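Local coordinates for protein A52 (Vaccinia virus, PDB 2VVW), which suppresses host innate immunity as a Bcl-2-like viral protein, associating with IRAK2 to inhibit NF-kappaB signalling and with TRAF6 to activate p38, at residues Pro7-Tyr12 against Asp17-Phe22; Glu27-Arg32 against Lys123-Ala128. One frame throughout, in Å; residues are numbered along the deposited sequence.

Contact 1 (Pro7-Tyr12 against Asp17-Phe22); sequences PDYLEY and DRDEMF
Two tyrosine hydroxyls, those of Y9 and Y12, clasp the carboxylate of D19 where the N-terminal loop of this Bcl-2-like fold folds back on the residues leading into helix 21-35. A type I beta turn from Y9 to Y12 brings the two tyrosines onto the same side, and their rings reach D19; tyrosine suits these places because its long flat arm ends in a donor. Y12 OH gives its proton to the syn lone pair of D19 OD2 at 2.6 Å, while L16 N also bonds to that oxygen. Y9 OH donates to D19 OD1 at 2.6 Å from the anti side, 29° out of the carboxylate plane. Both rings stand almost perpendicular to the carboxylate, which lies at their edges. R18 NE reaches D19 OD1 from the opposite face, 2.8 Å away in a salt bridge, so this buried acid has both oxygens gripped and is probably kept ionised. Arginine can serve two partners: bent at chi2 (93°), its chain curls back until R18 NH2 donates to Y12 OH at 3.2 Å. P7, stiff and apolar, lays CD over one face of the guanidinium, 3.9 Å from R18 NE. E20, the N-cap residue of helix 21-35, is tied in through a water that donates to Y9 OH at 2.7 Å and accepts from E20 N at 3.0 Å.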
# COMPACT_ATOMS: atom_id res chain seq x y z
N PRO A 7 4.18 9.10 -9.51
CA PRO A 7 2.98 8.49 -10.08
C PRO A 7 2.58 7.20 -9.35
O PRO A 7 3.36 6.63 -8.58
CB PRO A 7 3.39 8.15 -11.52
CG PRO A 7 4.87 7.96 -11.43
CD PRO A 7 5.34 8.97 -10.41
N ASP A 8 1.36 6.74 -9.59
CA ASP A 8 0.96 5.43 -9.13
C ASP A 8 1.40 4.42 -10.18
O ASP A 8 1.30 4.72 -11.37
CB ASP A 8 -0.54 5.36 -8.96
CG ASP A 8 -0.97 4.07 -8.34
OD1 ASP A 8 -0.86 3.95 -7.09
OD2 ASP A 8 -1.37 3.15 -9.09
N TYR A 9 1.88 3.25 -9.77
CA TYR A 9 2.46 2.28 -10.71
C TYR A 9 1.52 1.16 -11.18
O TYR A 9 1.86 0.44 -12.10
CB TYR A 9 3.80 1.75 -10.18
CG TYR A 9 4.83 2.87 -10.13
CD1 TYR A 9 5.29 3.48 -11.31
CD2 TYR A 9 5.31 3.36 -8.92
CE1 TYR A 9 6.21 4.53 -11.29
CE2 TYR A 9 6.23 4.42 -8.88
CZ TYR A 9 6.69 4.99 -10.07
OH TYR A 9 7.58 6.05 -10.05
N LEU A 10 0.33 1.05 -10.60
CA LEU A 10 -0.56 -0.06 -10.94
C LEU A 10 -0.85 -0.16 -12.43
O LEU A 10 -0.73 -1.24 -13.02
CB LEU A 10 -1.87 0.06 -10.18
CG LEU A 10 -2.88 -1.08 -10.32
CD1 LEU A 10 -2.25 -2.45 -10.09
CD2 LEU A 10 -4.02 -0.84 -9.36
N GLU A 11 -1.21 0.96 -13.04
CA GLU A 11 -1.54 1.00 -14.47
C GLU A 11 -0.50 1.78 -15.31
O GLU A 11 -0.77 2.16 -16.44
CB GLU A 11 -2.93 1.59 -14.64
CG GLU A 11 -4.01 0.75 -13.98
CD GLU A 11 -5.39 1.40 -14.00
OE1 GLU A 11 -5.49 2.62 -14.21
OE2 GLU A 11 -6.38 0.67 -13.79
N TYR A 12 0.69 1.98 -14.76
CA TYR A 12 1.72 2.77 -15.39
C TYR A 12 2.39 1.95 -16.49
O TYR A 12 2.71 0.78 -16.29
CB TYR A 12 2.72 3.17 -14.31
CG TYR A 12 3.72 4.27 -14.62
CD1 TYR A 12 3.36 5.61 -14.52
CD2 TYR A 12 5.04 3.96 -14.90
CE1 TYR A 12 4.30 6.63 -14.74
CE2 TYR A 12 5.99 4.98 -15.12
CZ TYR A 12 5.61 6.29 -15.03
OH TYR A 12 6.55 7.27 -15.25
N ASP A 17 13.59 7.84 -15.84
CA ASP A 17 14.71 8.05 -14.94
C ASP A 17 14.24 8.38 -13.52
O ASP A 17 14.79 7.86 -12.55
CB ASP A 17 15.63 9.16 -15.45
CG ASP A 17 16.49 8.72 -16.63
OD1 ASP A 17 16.59 7.50 -16.90
OD2 ASP A 17 17.05 9.61 -17.31
N ARG A 18 13.21 9.22 -13.42
CA ARG A 18 12.65 9.67 -12.14
C ARG A 18 11.90 8.60 -11.38
O ARG A 18 11.62 8.78 -10.19
CB ARG A 18 11.71 10.84 -12.37
CG ARG A 18 10.42 10.48 -13.14
CD ARG A 18 9.23 10.12 -12.25
NE ARG A 18 8.04 9.79 -13.04
CZ ARG A 18 7.23 10.68 -13.60
NH1 ARG A 18 7.48 11.98 -13.47
NH2 ARG A 18 6.18 10.27 -14.31
N ASP A 19 11.50 7.51 -12.05
CA ASP A 19 10.77 6.44 -11.40
C ASP A 19 11.75 5.54 -10.66
O ASP A 19 12.59 4.90 -11.30
CB ASP A 19 10.01 5.61 -12.42
CG ASP A 19 8.92 6.37 -13.11
OD1 ASP A 19 8.10 7.02 -12.41
OD2 ASP A 19 8.85 6.31 -14.35
N GLU A 20 11.65 5.48 -9.34
CA GLU A 20 12.61 4.73 -8.50
C GLU A 20 12.26 3.25 -8.44
O GLU A 20 11.14 2.89 -8.13
CB GLU A 20 12.65 5.30 -7.09
CG GLU A 20 13.19 6.72 -7.01
CD GLU A 20 12.79 7.43 -5.74
OE1 GLU A 20 11.75 7.06 -5.14
OE2 GLU A 20 13.51 8.36 -5.32
N MET A 21 13.25 2.41 -8.72
CA MET A 21 13.04 0.96 -8.75
C MET A 21 12.46 0.41 -7.42
O MET A 21 11.53 -0.38 -7.43
CB MET A 21 14.34 0.24 -9.16
CG MET A 21 14.12 -1.14 -9.75
SD MET A 21 13.15 -1.08 -11.27
CE MET A 21 11.86 -2.28 -10.90
N PHE A 22 12.96 0.86 -6.28
CA PHE A 22 12.43 0.33 -5.01
C PHE A 22 10.96 0.71 -4.76
O PHE A 22 10.17 -0.11 -4.31
CB PHE A 22 13.29 0.73 -3.81
CG PHE A 22 12.95 -0.08 -2.57
CD1 PHE A 22 13.39 -1.39 -2.44
CD2 PHE A 22 12.14 0.46 -1.57
CE1 PHE A 22 13.06 -2.14 -1.32
CE2 PHE A 22 11.80 -0.30 -0.44
CZ PHE A 22 12.24 -1.59 -0.32
O HOH W 1 9.29 6.70 -8.00

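Contact 2 (Glu27-Arg32 against Lys123-Ala128); sequences EYFMYR and KYCLRA
F29 on helix 21-35 meets C125 on helix 123-132 where the two backbones come nearest, 7.0 Å between F29 CA and C125 CA, inside the helical bundle of the Bcl-2-like fold. The phenylalanine leaves its helix with CB directed at the partner segment. From there chi1 (-68°) swings the ring over toward helix 123-132, and chi2 (-59°) turns one face to the cysteine. F29 CG makes the closest contact, 3.8 Å to C125 CB. Both ortho carbons also lie under C125 CB, F29 CD1 at 3.9 Å; in addition F29 CD1 has C125 SG at 4.1 Å and F29 CD2 has L126 CD2 at 4.3 Å. Further out, CE1, CE2 and CZ remain beneath C125 CB at slightly longer range. The side chain as a whole also packs on C106 of helix 96-115. On the opposite face lies Y28 CD2 of its own helix, so the ring is held between two neighbours. C125 CB sits over the face only 15° off the ring normal, a CH-pi contact; C125 SG stands obliquely, 4.5 Å from the F29 ring centroid. Cysteine suits this place because a short side chain lets the helices come near while still offering a polarisable atom to the aromatic ring. L126, a branched apolar residue, adds its CD2 methyl obliquely to the ring. No hydrogen bond or salt bridge crosses between the segments, so this junction probably rests mainly on dispersion and apolar burial, perhaps with a small sulfur-aromatic contribution, and with little directional constraint.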
# COMPACT_ATOMS: atom_id res chain seq x y z
N GLU A 27 5.19 -0.86 -4.50
CA GLU A 27 3.81 -0.79 -4.98
C GLU A 27 3.39 -2.09 -5.65
O GLU A 27 2.24 -2.50 -5.53
CB GLU A 27 3.62 0.40 -5.93
CG GLU A 27 3.70 1.73 -5.20
CD GLU A 27 3.02 2.90 -5.89
OE1 GLU A 27 2.38 2.72 -6.97
OE2 GLU A 27 3.13 4.01 -5.33
N TYR A 28 4.31 -2.73 -6.37
CA TYR A 28 4.04 -4.03 -6.99
C TYR A 28 3.65 -5.09 -5.95
O TYR A 28 2.63 -5.77 -6.06
CB TYR A 28 5.28 -4.50 -7.75
CG TYR A 28 5.13 -5.85 -8.39
CD1 TYR A 28 4.29 -6.03 -9.49
CD2 TYR A 28 5.80 -6.96 -7.87
CE1 TYR A 28 4.13 -7.26 -10.08
CE2 TYR A 28 5.65 -8.21 -8.46
CZ TYR A 28 4.81 -8.35 -9.56
OH TYR A 28 4.65 -9.58 -10.16
N PHE A 29 4.46 -5.23 -4.92
CA PHE A 29 4.14 -6.16 -3.85
C PHE A 29 2.90 -5.79 -3.05
O PHE A 29 2.12 -6.66 -2.68
CB PHE A 29 5.36 -6.41 -2.96
CG PHE A 29 6.45 -7.16 -3.67
CD1 PHE A 29 6.22 -8.41 -4.20
CD2 PHE A 29 7.70 -6.61 -3.82
CE1 PHE A 29 7.23 -9.10 -4.86
CE2 PHE A 29 8.70 -7.29 -4.48
CZ PHE A 29 8.47 -8.52 -5.00
N MET A 30 2.68 -4.49 -2.85
CA MET A 30 1.47 -4.02 -2.17
C MET A 30 0.25 -4.41 -2.98
O MET A 30 -0.66 -5.03 -2.46
CB MET A 30 1.53 -2.50 -2.00
CG MET A 30 0.28 -1.85 -1.46
SD MET A 30 0.43 -0.06 -1.55
CE MET A 30 0.17 0.25 -3.32
N TYR A 31 0.25 -4.06 -4.26
CA TYR A 31 -0.94 -4.28 -5.08
C TYR A 31 -1.20 -5.77 -5.36
O TYR A 31 -2.36 -6.24 -5.32
CB TYR A 31 -0.86 -3.49 -6.38
CG TYR A 31 -1.20 -2.02 -6.26
CD1 TYR A 31 -2.46 -1.60 -5.85
CD2 TYR A 31 -0.26 -1.02 -6.60
CE1 TYR A 31 -2.80 -0.26 -5.73
CE2 TYR A 31 -0.60 0.35 -6.50
CZ TYR A 31 -1.85 0.72 -6.06
OH TYR A 31 -2.21 2.04 -5.98
N ARG A 32 -0.14 -6.52 -5.68
CA ARG A 32 -0.28 -7.94 -5.92
C ARG A 32 -0.63 -8.67 -4.61
O ARG A 32 -1.52 -9.53 -4.58
CB ARG A 32 0.99 -8.52 -6.53
CG ARG A 32 0.88 -10.00 -6.85
CD ARG A 32 1.95 -10.46 -7.83
NE ARG A 32 1.93 -11.92 -7.97
CZ ARG A 32 2.51 -12.59 -8.97
NH1 ARG A 32 3.15 -11.95 -9.93
NH2 ARG A 32 2.42 -13.91 -9.00
N LYS A 123 4.69 -7.14 3.48
CA LYS A 123 5.83 -6.32 3.96
C LYS A 123 7.14 -7.10 4.00
O LYS A 123 8.24 -6.52 3.89
CB LYS A 123 5.52 -5.77 5.33
CG LYS A 123 4.34 -4.80 5.41
CD LYS A 123 4.63 -3.46 4.78
CE LYS A 123 3.64 -2.39 5.26
NZ LYS A 123 3.58 -2.22 6.75
N TYR A 124 7.06 -8.41 4.21
CA TYR A 124 8.27 -9.25 4.25
C TYR A 124 8.96 -9.36 2.89
O TYR A 124 10.16 -9.59 2.83
CB TYR A 124 7.96 -10.65 4.81
CG TYR A 124 7.81 -10.65 6.29
CD1 TYR A 124 8.89 -10.91 7.11
CD2 TYR A 124 6.58 -10.34 6.90
CE1 TYR A 124 8.78 -10.90 8.49
CE2 TYR A 124 6.45 -10.31 8.28
CZ TYR A 124 7.55 -10.60 9.07
OH TYR A 124 7.45 -10.58 10.44
N CYS A 125 8.20 -9.22 1.79
CA CYS A 125 8.80 -9.13 0.46
C CYS A 125 9.79 -7.97 0.39
O CYS A 125 10.86 -8.12 -0.18
CB CYS A 125 7.74 -8.97 -0.61
SG CYS A 125 6.54 -10.30 -0.62
N LEU A 126 9.45 -6.84 1.00
CA LEU A 126 10.34 -5.68 0.96
C LEU A 126 11.57 -5.95 1.78
O LEU A 126 12.68 -5.57 1.37
CB LEU A 126 9.66 -4.40 1.49
CG LEU A 126 8.23 -4.10 1.02
CD1 LEU A 126 7.66 -2.84 1.71
CD2 LEU A 126 8.20 -3.99 -0.47
N ARG A 127 11.40 -6.59 2.95
CA ARG A 127 12.56 -6.92 3.79
C ARG A 127 13.49 -7.84 3.01
O ARG A 127 14.69 -7.67 3.02
CB ARG A 127 12.11 -7.58 5.11
CG ARG A 127 13.21 -7.69 6.16
CD ARG A 127 12.76 -8.38 7.45
NE ARG A 127 11.56 -7.79 8.06
CZ ARG A 127 11.09 -8.13 9.26
NH1 ARG A 127 11.71 -9.03 10.01
NH2 ARG A 127 9.98 -7.56 9.74
N ALA A 128 12.92 -8.81 2.32
CA ALA A 128 13.72 -9.76 1.53
C ALA A 128 14.52 -9.05 0.43
O ALA A 128 15.71 -9.32 0.26
CB ALA A 128 12.79 -10.83 0.91

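Helix 21-35 is common to both contacts, whose centres lie 14 Å apart. They come in series along the chain: contact 1 closes at the start of this helix before contact 2 opens on its next turns, and helix 123-132 joins only after some 90 mostly helical residues. Contact 1 is polar and peripheral, whereas contact 2 is apolar and nearer the centre of the chain. They also touch directly, D8 OD1 with Y31 OH at 2.6 Å and Y9 N with E27 OE1 at 2.9 Å, both probable hydrogen bonds. K123 of the second subunit forms salt bridges with D8 and E27, so this seam between the contacts also belongs to the dimer interface.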